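Local coordinates for protein amide synthase (Vibrio cholerae, PDB 1L5A) that acts as a nonribosomal peptide synthetase condensation enzyme, an amide synthase of vibriobactin biosynthesis, at residues Gly31-Thr36 and Gln143-Leu148; Leu165-Ala170 and Gly265-Asn270; Gln218-Leu223 and His372-Asp377; Gln315-Gln320 and Gln326-Ser331. All coordinates share one frame; numbering follows the deposited sequence.

The four contacts are spread over the condensation domain, and no two of them touch. Interaction 1 lies beside the five-stranded sheet, where helix 131-150 meets the start of helix 35-47. Interaction 2 ties the next helix, 161-172, to the loop between strands 255-260 and 277-282; its centre is about 31 Å from that of interaction 1. Interactions 3 and 4 belong to the region of the four-stranded sheet, with centres about 33 Å apart. Along the chain, interaction 1 closes first. Interactions 2 and 3 then alternate their segments, and interaction 4 is nested inside the loop closed by interaction 3. This interleaving joins chain parts distant in sequence within one two-sheet enzyme.

Interaction 1: Gly31-Thr36 and Gln143-Leu148; sequences GPLDTT and QHYQSL
Tyr145 is the residue of 143-148 that touches Leu33 and Asp34. Just before it, His144 turns to another part of the fold: its NE2 is hydrogen-bonded to Glu48. Tyr145 points its CB toward the 31-36 backbone. Its CG lies anti to the backbone N (chi1 -177°), which carries the ring straight out from the helix. The hydroxyl at the end of the ring meets the main chain. Asp34 N donates a hydrogen bond to Tyr145 OH at 2.8 Å, and with an N-H...O angle of 170° the bond is nearly straight. This occupies the amide of the N-cap residue. The carboxylate of Asp34 leads the other way, and its OD1 caps the backbone N of Leu37. Asp34 is therefore held from two directions, at its amide by the tyrosine and at its side chain by the new helix.

The hydroxyl also lies beside carbon atoms. Asp34 CB is 3.5 Å from Tyr145 OH, and Leu33 CA is 3.6 Å from the same oxygen. The Leu33 side chain adds a looser apolar contact, with its CG 4.4 Å from Tyr145 CZ. Asp34 O lies at the ring edge, near the ring plane, 3.7 Å from Tyr145 CE1. Further along, Leu148 also faces this way but packs on Arg40.

Phe344 stacks edge-to-face with the Tyr145 ring. Strand 22-30 leads through an inverse gamma turn centred on Pro32 into helix 35-47. Helix 131-150, which starts at the end of the family's HHxxxDG motif, packs beside that junction.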
loop_
_atom_site.group_PDB
_atom_site.type_symbol
_atom_site.label_atom_id
_atom_site.label_comp_id
_atom_site.label_asym_id
_atom_site.label_seq_id
_atom_site.Cartn_x
_atom_site.Cartn_y
_atom_site.Cartn_z
ATOM N N GLY A 31 -35.394 5.396 -30.090
ATOM C CA GLY A 31 -34.548 6.123 -31.029
ATOM C C GLY A 31 -34.037 5.296 -32.204
ATOM O O GLY A 31 -34.191 4.077 -32.225
ATOM N N PRO A 32 -33.406 5.935 -33.200
ATOM C CA PRO A 32 -32.868 5.275 -34.397
ATOM C C PRO A 32 -31.605 4.447 -34.114
ATOM O O PRO A 32 -30.556 4.658 -34.721
ATOM C CB PRO A 32 -32.579 6.447 -35.313
ATOM C CG PRO A 32 -32.005 7.441 -34.325
ATOM C CD PRO A 32 -32.984 7.350 -33.159
ATOM N N LEU A 33 -31.723 3.503 -33.194
ATOM C CA LEU A 33 -30.620 2.646 -32.807
ATOM C C LEU A 33 -30.342 1.589 -33.877
ATOM O O LEU A 33 -31.236 1.217 -34.632
ATOM C CB LEU A 33 -30.984 2.025 -31.460
ATOM C CG LEU A 33 -30.437 0.721 -30.906
ATOM C CD1 LEU A 33 -30.858 0.622 -29.468
ATOM C CD2 LEU A 33 -30.977 -0.467 -31.684
ATOM N N ASP A 34 -29.092 1.131 -33.959
ATOM C CA ASP A 34 -28.693 0.110 -34.936
ATOM C C ASP A 34 -28.852 -1.239 -34.244
ATOM O O ASP A 34 -27.982 -1.641 -33.466
ATOM C CB ASP A 34 -27.228 0.327 -35.346
ATOM C CG ASP A 34 -26.764 -0.626 -36.451
ATOM O OD1 ASP A 34 -26.844 -1.858 -36.276
ATOM O OD2 ASP A 34 -26.304 -0.134 -37.502
ATOM N N THR A 35 -29.958 -1.933 -34.518
ATOM C CA THR A 35 -30.237 -3.228 -33.877
ATOM C C THR A 35 -29.043 -4.156 -33.874
ATOM O O THR A 35 -28.596 -4.617 -32.826
ATOM C CB THR A 35 -31.412 -3.992 -34.559
ATOM O OG1 THR A 35 -32.549 -3.130 -34.676
ATOM C CG2 THR A 35 -31.812 -5.218 -33.732
ATOM N N THR A 36 -28.528 -4.430 -35.060
ATOM C CA THR A 36 -27.397 -5.325 -35.205
ATOM C C THR A 36 -26.202 -4.933 -34.346
ATOM O O THR A 36 -25.670 -5.761 -33.627
ATOM C CB THR A 36 -27.010 -5.442 -36.697
ATOM O OG1 THR A 36 -28.072 -6.112 -37.393
ATOM C CG2 THR A 36 -25.719 -6.228 -36.872
ATOM N N GLN A 143 -20.343 1.390 -23.933
ATOM C CA GLN A 143 -19.046 1.545 -24.561
ATOM C C GLN A 143 -18.896 0.760 -25.850
ATOM O O GLN A 143 -18.481 1.310 -26.877
ATOM C CB GLN A 143 -17.935 1.158 -23.589
ATOM C CG GLN A 143 -17.955 1.978 -22.338
ATOM C CD GLN A 143 -16.868 1.588 -21.345
ATOM O OE1 GLN A 143 -16.468 0.422 -21.249
ATOM N NE2 GLN A 143 -16.399 2.571 -20.582
ATOM N N HIS A 144 -19.228 -0.519 -25.817
ATOM C CA HIS A 144 -19.097 -1.298 -27.028
ATOM C C HIS A 144 -19.994 -0.772 -28.137
ATOM O O HIS A 144 -19.571 -0.722 -29.296
ATOM C CB HIS A 144 -19.388 -2.769 -26.765
ATOM C CG HIS A 144 -18.229 -3.525 -26.195
ATOM N ND1 HIS A 144 -16.983 -3.532 -26.789
ATOM C CD2 HIS A 144 -18.141 -4.354 -25.127
ATOM C CE1 HIS A 144 -16.181 -4.338 -26.115
ATOM N NE2 HIS A 144 -16.858 -4.850 -25.103
ATOM N N TYR A 145 -21.216 -0.356 -27.802
ATOM C CA TYR A 145 -22.113 0.163 -28.839
ATOM C C TYR A 145 -21.511 1.403 -29.508
ATOM O O TYR A 145 -21.486 1.509 -30.734
ATOM C CB TYR A 145 -23.496 0.525 -28.276
ATOM C CG TYR A 145 -24.466 0.994 -29.349
ATOM C CD1 TYR A 145 -25.071 0.083 -30.215
ATOM C CD2 TYR A 145 -24.739 2.358 -29.535
ATOM C CE1 TYR A 145 -25.920 0.514 -31.242
ATOM C CE2 TYR A 145 -25.584 2.803 -30.563
ATOM C CZ TYR A 145 -26.172 1.870 -31.413
ATOM O OH TYR A 145 -27.009 2.277 -32.434
ATOM N N GLN A 146 -21.029 2.338 -28.703
ATOM C CA GLN A 146 -20.452 3.556 -29.246
ATOM C C GLN A 146 -19.261 3.244 -30.137
ATOM O O GLN A 146 -19.084 3.876 -31.167
ATOM C CB GLN A 146 -20.021 4.483 -28.110
ATOM C CG GLN A 146 -19.335 5.777 -28.534
ATOM C CD GLN A 146 -20.112 6.552 -29.583
ATOM O OE1 GLN A 146 -21.336 6.683 -29.503
ATOM N NE2 GLN A 146 -19.399 7.079 -30.571
ATOM N N SER A 147 -18.452 2.269 -29.737
ATOM C CA SER A 147 -17.289 1.899 -30.512
ATOM C C SER A 147 -17.734 1.334 -31.834
ATOM O O SER A 147 -17.212 1.717 -32.872
ATOM C CB SER A 147 -16.434 0.856 -29.786
ATOM O OG SER A 147 -15.643 1.446 -28.774
ATOM N N LEU A 148 -18.706 0.435 -31.806
ATOM C CA LEU A 148 -19.159 -0.161 -33.045
ATOM C C LEU A 148 -19.756 0.882 -33.968
ATOM O O LEU A 148 -19.495 0.886 -35.167
ATOM C CB LEU A 148 -20.169 -1.261 -32.758
ATOM C CG LEU A 148 -19.486 -2.469 -32.099
ATOM C CD1 LEU A 148 -20.515 -3.383 -31.372
ATOM C CD2 LEU A 148 -18.712 -3.226 -33.173
#

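Interaction 2: Leu165-Ala170 and Gly265-Asn270; sequences LEEEAA and GSVAAN
Val267 N donates a hydrogen bond to Glu167 OE1 at 3.0 Å, with an N-H...O angle of 163°. It uses the syn lone pair of that oxygen, on the side of OE2. The glutamate gets there from helix 161-172 as an extended arm. Its CG is anti to the backbone N (chi1 -170°), and the chain stays extended beyond CG, so the carboxylate stands well clear of the helix.

The second oxygen, OE2, faces Ser266. Ser266 OG is modelled as its hydrogen-bond donor, but the separation is too short to be taken at face value. Arg310 also reaches OE2, through a salt bridge from its NH2. The same arginine pairs through NE with Glu168 OE1, and thus spans two successive acids of the helix.

Ser266 OG is placed anti to its backbone N. There it also appears to accept from Ala268 N, which makes an ST turn at the start of the 3-10 segment 267-269; the position of Ala268 N is less certain. Val267 lies against the carboxylate as well. Its CG1 is 3.4 Å from Glu167 OE1 and 3.8 Å from Glu167 CD. The valine and glutamate side chains overlap head to tail. Val267 also packs on Tyr164, one helical turn before Glu168.

The contact thus fastens a helix to the loop between strands 255-260 and 277-282 through one carboxylate. That group sits where the 3-10 segment begins and has an arginine beside it, a setting that would probably favour its charged form.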
loop_
_atom_site.group_PDB
_atom_site.type_symbol
_atom_site.label_atom_id
_atom_site.label_comp_id
_atom_site.label_asym_id
_atom_site.label_seq_id
_atom_site.Cartn_x
_atom_site.Cartn_y
_atom_site.Cartn_z
ATOM N N LEU A 165 -10.022 -13.072 -7.832
ATOM C CA LEU A 165 -9.844 -14.126 -6.856
ATOM C C LEU A 165 -8.463 -14.048 -6.257
ATOM O O LEU A 165 -8.300 -14.151 -5.037
ATOM C CB LEU A 165 -10.045 -15.493 -7.489
ATOM C CG LEU A 165 -11.494 -15.755 -7.850
ATOM C CD1 LEU A 165 -11.609 -17.193 -8.286
ATOM C CD2 LEU A 165 -12.400 -15.470 -6.638
ATOM N N GLU A 166 -7.468 -13.875 -7.119
ATOM C CA GLU A 166 -6.089 -13.783 -6.659
ATOM C C GLU A 166 -5.917 -12.617 -5.693
ATOM O O GLU A 166 -5.342 -12.764 -4.608
ATOM C CB GLU A 166 -5.153 -13.601 -7.840
ATOM C CG GLU A 166 -4.846 -14.878 -8.578
ATOM C CD GLU A 166 -4.287 -14.602 -9.957
ATOM O OE1 GLU A 166 -3.899 -13.429 -10.232
ATOM O OE2 GLU A 166 -4.242 -15.561 -10.757
ATOM N N GLU A 167 -6.425 -11.457 -6.085
ATOM C CA GLU A 167 -6.316 -10.296 -5.227
ATOM C C GLU A 167 -6.985 -10.604 -3.872
ATOM O O GLU A 167 -6.383 -10.383 -2.816
ATOM C CB GLU A 167 -6.957 -9.076 -5.913
ATOM C CG GLU A 167 -6.686 -7.756 -5.222
ATOM C CD GLU A 167 -7.512 -6.638 -5.792
ATOM O OE1 GLU A 167 -7.062 -5.965 -6.739
ATOM O OE2 GLU A 167 -8.642 -6.442 -5.304
ATOM N N GLU A 168 -8.199 -11.155 -3.906
ATOM C CA GLU A 168 -8.926 -11.462 -2.683
ATOM C C GLU A 168 -8.172 -12.487 -1.851
ATOM O O GLU A 168 -8.130 -12.400 -0.613
ATOM C CB GLU A 168 -10.343 -11.965 -3.001
ATOM C CG GLU A 168 -11.267 -12.171 -1.765
ATOM C CD GLU A 168 -11.671 -10.865 -1.044
ATOM O OE1 GLU A 168 -11.296 -9.767 -1.498
ATOM O OE2 GLU A 168 -12.377 -10.936 -0.015
ATOM N N ALA A 169 -7.564 -13.453 -2.526
ATOM C CA ALA A 169 -6.796 -14.475 -1.823
ATOM C C ALA A 169 -5.613 -13.853 -1.061
ATOM O O ALA A 169 -5.371 -14.166 0.112
ATOM C CB ALA A 169 -6.281 -15.505 -2.810
ATOM N N ALA A 170 -4.886 -12.977 -1.740
ATOM C CA ALA A 170 -3.738 -12.314 -1.156
ATOM C C ALA A 170 -4.156 -11.484 0.053
ATOM O O ALA A 170 -3.435 -11.428 1.063
ATOM C CB ALA A 170 -3.051 -11.416 -2.213
ATOM N N GLY A 265 -10.001 1.071 -5.079
ATOM C CA GLY A 265 -8.622 0.624 -5.143
ATOM C C GLY A 265 -8.419 -0.833 -5.509
ATOM O O GLY A 265 -7.322 -1.348 -5.354
ATOM N N SER A 266 -9.447 -1.497 -6.034
ATOM C CA SER A 266 -9.330 -2.913 -6.369
ATOM C C SER A 266 -9.584 -3.257 -7.830
ATOM O O SER A 266 -10.249 -2.523 -8.565
ATOM C CB SER A 266 -10.295 -3.727 -5.501
ATOM O OG SER A 266 -10.437 -5.051 -5.985
ATOM N N VAL A 267 -9.070 -4.402 -8.245
ATOM C CA VAL A 267 -9.272 -4.825 -9.617
ATOM C C VAL A 267 -10.759 -5.118 -9.831
ATOM O O VAL A 267 -11.231 -5.233 -10.958
ATOM C CB VAL A 267 -8.410 -6.059 -9.927
ATOM C CG1 VAL A 267 -8.967 -7.281 -9.215
ATOM C CG2 VAL A 267 -8.303 -6.244 -11.429
ATOM N N ALA A 268 -11.500 -5.209 -8.732
ATOM C CA ALA A 268 -12.931 -5.467 -8.787
ATOM C C ALA A 268 -13.593 -4.273 -9.457
ATOM O O ALA A 268 -14.752 -4.338 -9.868
ATOM C CB ALA A 268 -13.499 -5.657 -7.361
ATOM N N ALA A 269 -12.860 -3.170 -9.559
ATOM C CA ALA A 269 -13.422 -1.985 -10.188
ATOM C C ALA A 269 -13.597 -2.256 -11.670
ATOM O O ALA A 269 -14.274 -1.500 -12.366
ATOM C CB ALA A 269 -12.519 -0.795 -9.988
ATOM N N ASN A 270 -12.977 -3.333 -12.140
ATOM C CA ASN A 270 -13.064 -3.716 -13.540
ATOM C C ASN A 270 -13.454 -5.174 -13.667
ATOM O O ASN A 270 -13.048 -5.843 -14.607
ATOM C CB ASN A 270 -11.723 -3.510 -14.245
ATOM C CG ASN A 270 -11.189 -2.124 -14.062
ATOM O OD1 ASN A 270 -10.288 -1.901 -13.255
ATOM N ND2 ASN A 270 -11.756 -1.169 -14.792
#

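Interaction 3: Gln218-Leu223 and His372-Asp377; sequences QLNHLL and HELCLD
In Asn220, CG lies beside the backbone N and anti to the carbonyl carbon (chi1 -57°). In Leu374, CG is anti to the backbone N (chi1 180°). These two settings bring the asparagine amide against the leucine side chain, which it crosses at a slant. Asn220 OD1 is 3.9 Å from Leu374 CD2 and equally far from Leu374 CB. The amide nitrogen is turned to the backbone of the other segment: Asn220 ND2 is 3.6 Å from His372 O. That is a close approach but not a hydrogen bond.

One turn further along the helix, Leu223 brings its CD1 to within 4.0 Å of Leu374 CD2. These two side chains meet at about a right angle. Leu374 is thus touched by residues 220 and 223, which lie on one side of helix 217-229. No hydrogen bond joins the two segments, so the contact rests mainly on van der Waals packing, and it is buried.

The other segment approaches through a classic beta bulge, in which His372 and Glu373 both face Ser369. Pro370 packs on both Asn220 and Leu223, and Trp234 of helix 234-249 touches both leucines. Strand 374-381 runs between strands 208-214 and 362-368 in the four-stranded sheet. Helix 217-229 follows strand 208-214 directly and lies over the start of strand 374-381, with helix 387-409 packed against Leu219 and Leu222.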
loop_
_atom_site.group_PDB
_atom_site.type_symbol
_atom_site.label_atom_id
_atom_site.label_comp_id
_atom_site.label_asym_id
_atom_site.label_seq_id
_atom_site.Cartn_x
_atom_site.Cartn_y
_atom_site.Cartn_z
ATOM N N GLN A 218 -33.609 23.385 -4.438
ATOM C CA GLN A 218 -32.867 24.272 -3.552
ATOM C C GLN A 218 -32.104 23.449 -2.519
ATOM O O GLN A 218 -31.005 23.834 -2.098
ATOM C CB GLN A 218 -33.816 25.271 -2.866
ATOM N N LEU A 219 -32.677 22.311 -2.120
ATOM C CA LEU A 219 -32.020 21.441 -1.149
ATOM C C LEU A 219 -30.786 20.813 -1.783
ATOM O O LEU A 219 -29.755 20.671 -1.131
ATOM C CB LEU A 219 -32.945 20.323 -0.678
ATOM C CG LEU A 219 -32.220 19.340 0.250
ATOM C CD1 LEU A 219 -32.067 19.969 1.615
ATOM C CD2 LEU A 219 -32.978 18.048 0.357
ATOM N N ASN A 220 -30.894 20.432 -3.056
ATOM C CA ASN A 220 -29.771 19.819 -3.756
ATOM C C ASN A 220 -28.562 20.744 -3.816
ATOM O O ASN A 220 -27.428 20.300 -3.637
ATOM C CB ASN A 220 -30.183 19.400 -5.166
ATOM C CG ASN A 220 -31.363 18.452 -5.160
ATOM O OD1 ASN A 220 -31.582 17.729 -4.186
ATOM N ND2 ASN A 220 -32.121 18.438 -6.250
ATOM N N HIS A 221 -28.796 22.028 -4.066
ATOM C CA HIS A 221 -27.693 22.981 -4.110
ATOM C C HIS A 221 -27.056 23.021 -2.720
ATOM O O HIS A 221 -25.831 22.974 -2.588
ATOM C CB HIS A 221 -28.196 24.367 -4.513
ATOM N N LEU A 222 -27.893 23.087 -1.685
ATOM C CA LEU A 222 -27.412 23.118 -0.301
ATOM C C LEU A 222 -26.645 21.840 0.036
ATOM O O LEU A 222 -25.598 21.877 0.695
ATOM C CB LEU A 222 -28.592 23.274 0.662
ATOM C CG LEU A 222 -28.286 23.129 2.158
ATOM C CD1 LEU A 222 -27.274 24.166 2.607
ATOM C CD2 LEU A 222 -29.577 23.284 2.944
ATOM N N LEU A 223 -27.186 20.714 -0.427
ATOM C CA LEU A 223 -26.598 19.396 -0.208
ATOM C C LEU A 223 -25.163 19.428 -0.715
ATOM O O LEU A 223 -24.232 18.986 -0.027
ATOM C CB LEU A 223 -27.381 18.336 -0.985
ATOM C CG LEU A 223 -27.435 16.882 -0.506
ATOM C CD1 LEU A 223 -27.387 16.001 -1.745
ATOM C CD2 LEU A 223 -26.299 16.534 0.455
ATOM N N HIS A 372 -29.272 17.026 -10.683
ATOM C CA HIS A 372 -30.497 16.923 -11.461
ATOM C C HIS A 372 -31.674 16.692 -10.524
ATOM O O HIS A 372 -32.022 17.558 -9.724
ATOM C CB HIS A 372 -30.373 15.777 -12.466
ATOM C CG HIS A 372 -29.240 15.948 -13.429
ATOM N ND1 HIS A 372 -29.098 17.071 -14.218
ATOM C CD2 HIS A 372 -28.184 15.149 -13.718
ATOM C CE1 HIS A 372 -28.003 16.957 -14.949
ATOM N NE2 HIS A 372 -27.430 15.799 -14.664
ATOM N N GLU A 373 -32.293 15.525 -10.635
ATOM C CA GLU A 373 -33.399 15.192 -9.762
ATOM C C GLU A 373 -32.894 14.133 -8.794
ATOM O O GLU A 373 -32.229 13.176 -9.193
ATOM C CB GLU A 373 -34.585 14.659 -10.565
ATOM C CG GLU A 373 -35.775 14.275 -9.705
ATOM C CD GLU A 373 -36.951 13.782 -10.523
ATOM O OE1 GLU A 373 -36.720 13.061 -11.518
ATOM O OE2 GLU A 373 -38.105 14.103 -10.162
ATOM N N LEU A 374 -33.194 14.331 -7.516
ATOM C CA LEU A 374 -32.789 13.401 -6.476
ATOM C C LEU A 374 -34.016 13.007 -5.674
ATOM O O LEU A 374 -34.640 13.852 -5.027
ATOM C CB LEU A 374 -31.774 14.061 -5.550
ATOM C CG LEU A 374 -31.264 13.191 -4.407
ATOM C CD1 LEU A 374 -30.401 12.068 -4.966
ATOM C CD2 LEU A 374 -30.476 14.054 -3.447
ATOM N N CYS A 375 -34.362 11.724 -5.716
ATOM C CA CYS A 375 -35.528 11.234 -4.981
ATOM C C CYS A 375 -35.150 10.349 -3.792
ATOM O O CYS A 375 -34.076 9.738 -3.767
ATOM C CB CYS A 375 -36.460 10.456 -5.916
ATOM S SG CYS A 375 -36.933 11.389 -7.375
ATOM N N LEU A 376 -36.039 10.315 -2.803
ATOM C CA LEU A 376 -35.856 9.511 -1.608
ATOM C C LEU A 376 -36.953 8.471 -1.589
ATOM O O LEU A 376 -38.124 8.805 -1.722
ATOM C CB LEU A 376 -35.972 10.369 -0.347
ATOM C CG LEU A 376 -36.228 9.574 0.949
ATOM C CD1 LEU A 376 -35.098 8.598 1.192
ATOM C CD2 LEU A 376 -36.357 10.512 2.128
ATOM N N ASP A 377 -36.575 7.209 -1.441
ATOM C CA ASP A 377 -37.549 6.135 -1.390
ATOM C C ASP A 377 -37.489 5.509 -0.013
ATOM O O ASP A 377 -36.424 5.050 0.407
ATOM C CB ASP A 377 -37.236 5.057 -2.420
ATOM C CG ASP A 377 -37.170 5.593 -3.828
ATOM O OD1 ASP A 377 -37.971 6.493 -4.166
ATOM O OD2 ASP A 377 -36.324 5.094 -4.604
#

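Interaction 4: Gln315-Gln320 and Gln326-Ser331; sequences QIEQDQ and QSYFMS
Glu317 and Tyr328 lie side by side, their chains running opposite ways. Glu317 CG stands beside its backbone N (chi1 -64°), and the chain is extended beyond it. This sends the carboxylate along the tyrosine to its backbone. Tyr328 N donates a hydrogen bond to Glu317 OE2 at 3.0 Å, with an N-H...O angle of 151°. The amide comes in on the anti side of that oxygen and out of the carboxylate plane. The same oxygen also lies 3.2 Å from Ser327 CA. Glu317 CG packs on the tyrosine, 3.5 Å from both Tyr328 CD1 and Tyr328 CE1. The carboxylate and ring planes are 64° apart, so the two groups are not stacked.

Here the chain doubles back on itself. Helix 313-319 ends, Gln320 leaves the helical conformation, and a loop returns past the last turn of the helix toward strand 333-337. Backbone hydrogen bonds join Ser327 to Thr197 and Phe329 to Thr195, and these also hold the returning chain.

The tyrosine hydroxyl lies beside the helix end. Gln320 CG is 3.1 Å from Tyr328 OH, at the ring edge and near its plane, with CB just behind. The bend at chi2 turns the amide across the tyrosine. Ile316 reaches the same edge through CG2, its branch anti to the backbone N, 4.2 Å from Tyr328 OH. Met330, the centre of an inverse gamma turn, places its CE 4.2 Å from Glu317 OE2.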
loop_
_atom_site.group_PDB
_atom_site.type_symbol
_atom_site.label_atom_id
_atom_site.label_comp_id
_atom_site.label_asym_id
_atom_site.label_seq_id
_atom_site.Cartn_x
_atom_site.Cartn_y
_atom_site.Cartn_z
ATOM N N GLN A 315 -17.943 -12.634 8.188
ATOM C CA GLN A 315 -16.778 -12.994 8.995
ATOM C C GLN A 315 -16.930 -12.332 10.359
ATOM O O GLN A 315 -16.699 -12.960 11.386
ATOM C CB GLN A 315 -15.479 -12.522 8.323
ATOM C CG GLN A 315 -14.219 -12.935 9.082
ATOM C CD GLN A 315 -14.129 -14.432 9.181
ATOM O OE1 GLN A 315 -14.123 -15.129 8.163
ATOM N NE2 GLN A 315 -14.076 -14.947 10.403
ATOM N N ILE A 316 -17.316 -11.057 10.357
ATOM C CA ILE A 316 -17.536 -10.343 11.603
ATOM C C ILE A 316 -18.572 -11.144 12.410
ATOM O O ILE A 316 -18.356 -11.417 13.585
ATOM C CB ILE A 316 -18.072 -8.905 11.371
ATOM C CG1 ILE A 316 -17.027 -8.058 10.645
ATOM C CG2 ILE A 316 -18.410 -8.261 12.698
ATOM C CD1 ILE A 316 -17.415 -6.588 10.501
ATOM N N GLU A 317 -19.672 -11.548 11.780
ATOM C CA GLU A 317 -20.686 -12.319 12.498
ATOM C C GLU A 317 -20.010 -13.471 13.244
ATOM O O GLU A 317 -20.260 -13.671 14.442
ATOM C CB GLU A 317 -21.766 -12.881 11.553
ATOM C CG GLU A 317 -22.626 -11.829 10.835
ATOM C CD GLU A 317 -23.634 -12.448 9.857
ATOM O OE1 GLU A 317 -23.332 -13.513 9.264
ATOM O OE2 GLU A 317 -24.729 -11.865 9.676
ATOM N N GLN A 318 -19.160 -14.225 12.547
ATOM C CA GLN A 318 -18.463 -15.346 13.182
ATOM C C GLN A 318 -17.582 -14.862 14.333
ATOM O O GLN A 318 -17.555 -15.466 15.405
ATOM C CB GLN A 318 -17.574 -16.095 12.185
ATOM C CG GLN A 318 -18.285 -17.035 11.229
ATOM C CD GLN A 318 -17.296 -17.865 10.416
ATOM O OE1 GLN A 318 -16.497 -18.616 10.991
ATOM N NE2 GLN A 318 -17.334 -17.727 9.074
ATOM N N ASP A 319 -16.859 -13.772 14.098
ATOM C CA ASP A 319 -15.967 -13.225 15.105
ATOM C C ASP A 319 -16.734 -12.840 16.363
ATOM O O ASP A 319 -16.232 -12.978 17.475
ATOM C CB ASP A 319 -15.223 -11.999 14.561
ATOM C CG ASP A 319 -14.169 -12.354 13.515
ATOM O OD1 ASP A 319 -13.939 -13.556 13.226
ATOM O OD2 ASP A 319 -13.560 -11.413 12.973
ATOM N N GLN A 320 -17.959 -12.364 16.185
ATOM C CA GLN A 320 -18.779 -11.943 17.309
ATOM C C GLN A 320 -19.554 -13.079 17.945
ATOM O O GLN A 320 -20.441 -12.831 18.745
ATOM C CB GLN A 320 -19.762 -10.867 16.874
ATOM C CG GLN A 320 -19.116 -9.620 16.385
ATOM C CD GLN A 320 -18.568 -8.794 17.511
ATOM O OE1 GLN A 320 -19.326 -8.251 18.319
ATOM N NE2 GLN A 320 -17.247 -8.688 17.577
ATOM N N GLN A 326 -27.458 -17.890 12.529
ATOM C CA GLN A 326 -27.749 -16.494 12.836
ATOM C C GLN A 326 -27.168 -15.498 11.850
ATOM O O GLN A 326 -26.261 -15.818 11.086
ATOM C CB GLN A 326 -27.257 -16.155 14.239
ATOM C CG GLN A 326 -27.977 -16.919 15.325
ATOM C CD GLN A 326 -27.337 -16.719 16.677
ATOM O OE1 GLN A 326 -26.169 -17.049 16.876
ATOM N NE2 GLN A 326 -28.092 -16.170 17.613
ATOM N N SER A 327 -27.706 -14.286 11.880
ATOM C CA SER A 327 -27.259 -13.194 11.017
ATOM C C SER A 327 -27.698 -11.875 11.646
ATOM O O SER A 327 -28.581 -11.855 12.497
ATOM C CB SER A 327 -27.877 -13.318 9.622
ATOM O OG SER A 327 -29.301 -13.339 9.696
ATOM N N TYR A 328 -27.077 -10.774 11.246
ATOM C CA TYR A 328 -27.467 -9.479 11.788
ATOM C C TYR A 328 -28.668 -8.916 11.043
ATOM O O TYR A 328 -28.838 -9.138 9.823
ATOM C CB TYR A 328 -26.339 -8.465 11.653
ATOM C CG TYR A 328 -25.126 -8.737 12.512
ATOM C CD1 TYR A 328 -23.843 -8.729 11.960
ATOM C CD2 TYR A 328 -25.250 -8.927 13.883
ATOM C CE1 TYR A 328 -22.723 -8.893 12.755
ATOM C CE2 TYR A 328 -24.139 -9.090 14.684
ATOM C CZ TYR A 328 -22.883 -9.069 14.120
ATOM O OH TYR A 328 -21.786 -9.199 14.925
ATOM N N PHE A 329 -29.484 -8.164 11.774
ATOM C CA PHE A 329 -30.640 -7.514 11.182
ATOM C C PHE A 329 -30.088 -6.198 10.669
ATOM O O PHE A 329 -29.943 -5.241 11.424
ATOM C CB PHE A 329 -31.705 -7.274 12.247
ATOM C CG PHE A 329 -32.973 -6.681 11.718
ATOM C CD1 PHE A 329 -33.694 -7.334 10.728
ATOM C CD2 PHE A 329 -33.472 -5.486 12.238
ATOM C CE1 PHE A 329 -34.908 -6.816 10.254
ATOM C CE2 PHE A 329 -34.690 -4.952 11.772
ATOM C CZ PHE A 329 -35.412 -5.624 10.775
ATOM N N MET A 330 -29.752 -6.138 9.386
ATOM C CA MET A 330 -29.176 -4.902 8.853
ATOM C C MET A 330 -30.195 -3.809 8.606
ATOM O O MET A 330 -30.458 -3.432 7.474
ATOM C CB MET A 330 -28.373 -5.205 7.591
ATOM C CG MET A 330 -27.161 -6.074 7.918
ATOM S SD MET A 330 -26.458 -6.990 6.545
ATOM C CE MET A 330 -25.681 -8.422 7.399
ATOM N N SER A 331 -30.754 -3.281 9.688
ATOM C CA SER A 331 -31.734 -2.213 9.580
ATOM C C SER A 331 -31.623 -1.283 10.774
ATOM O O SER A 331 -31.328 -1.716 11.872
ATOM C CB SER A 331 -33.144 -2.801 9.519
ATOM O OG SER A 331 -34.091 -1.776 9.283
#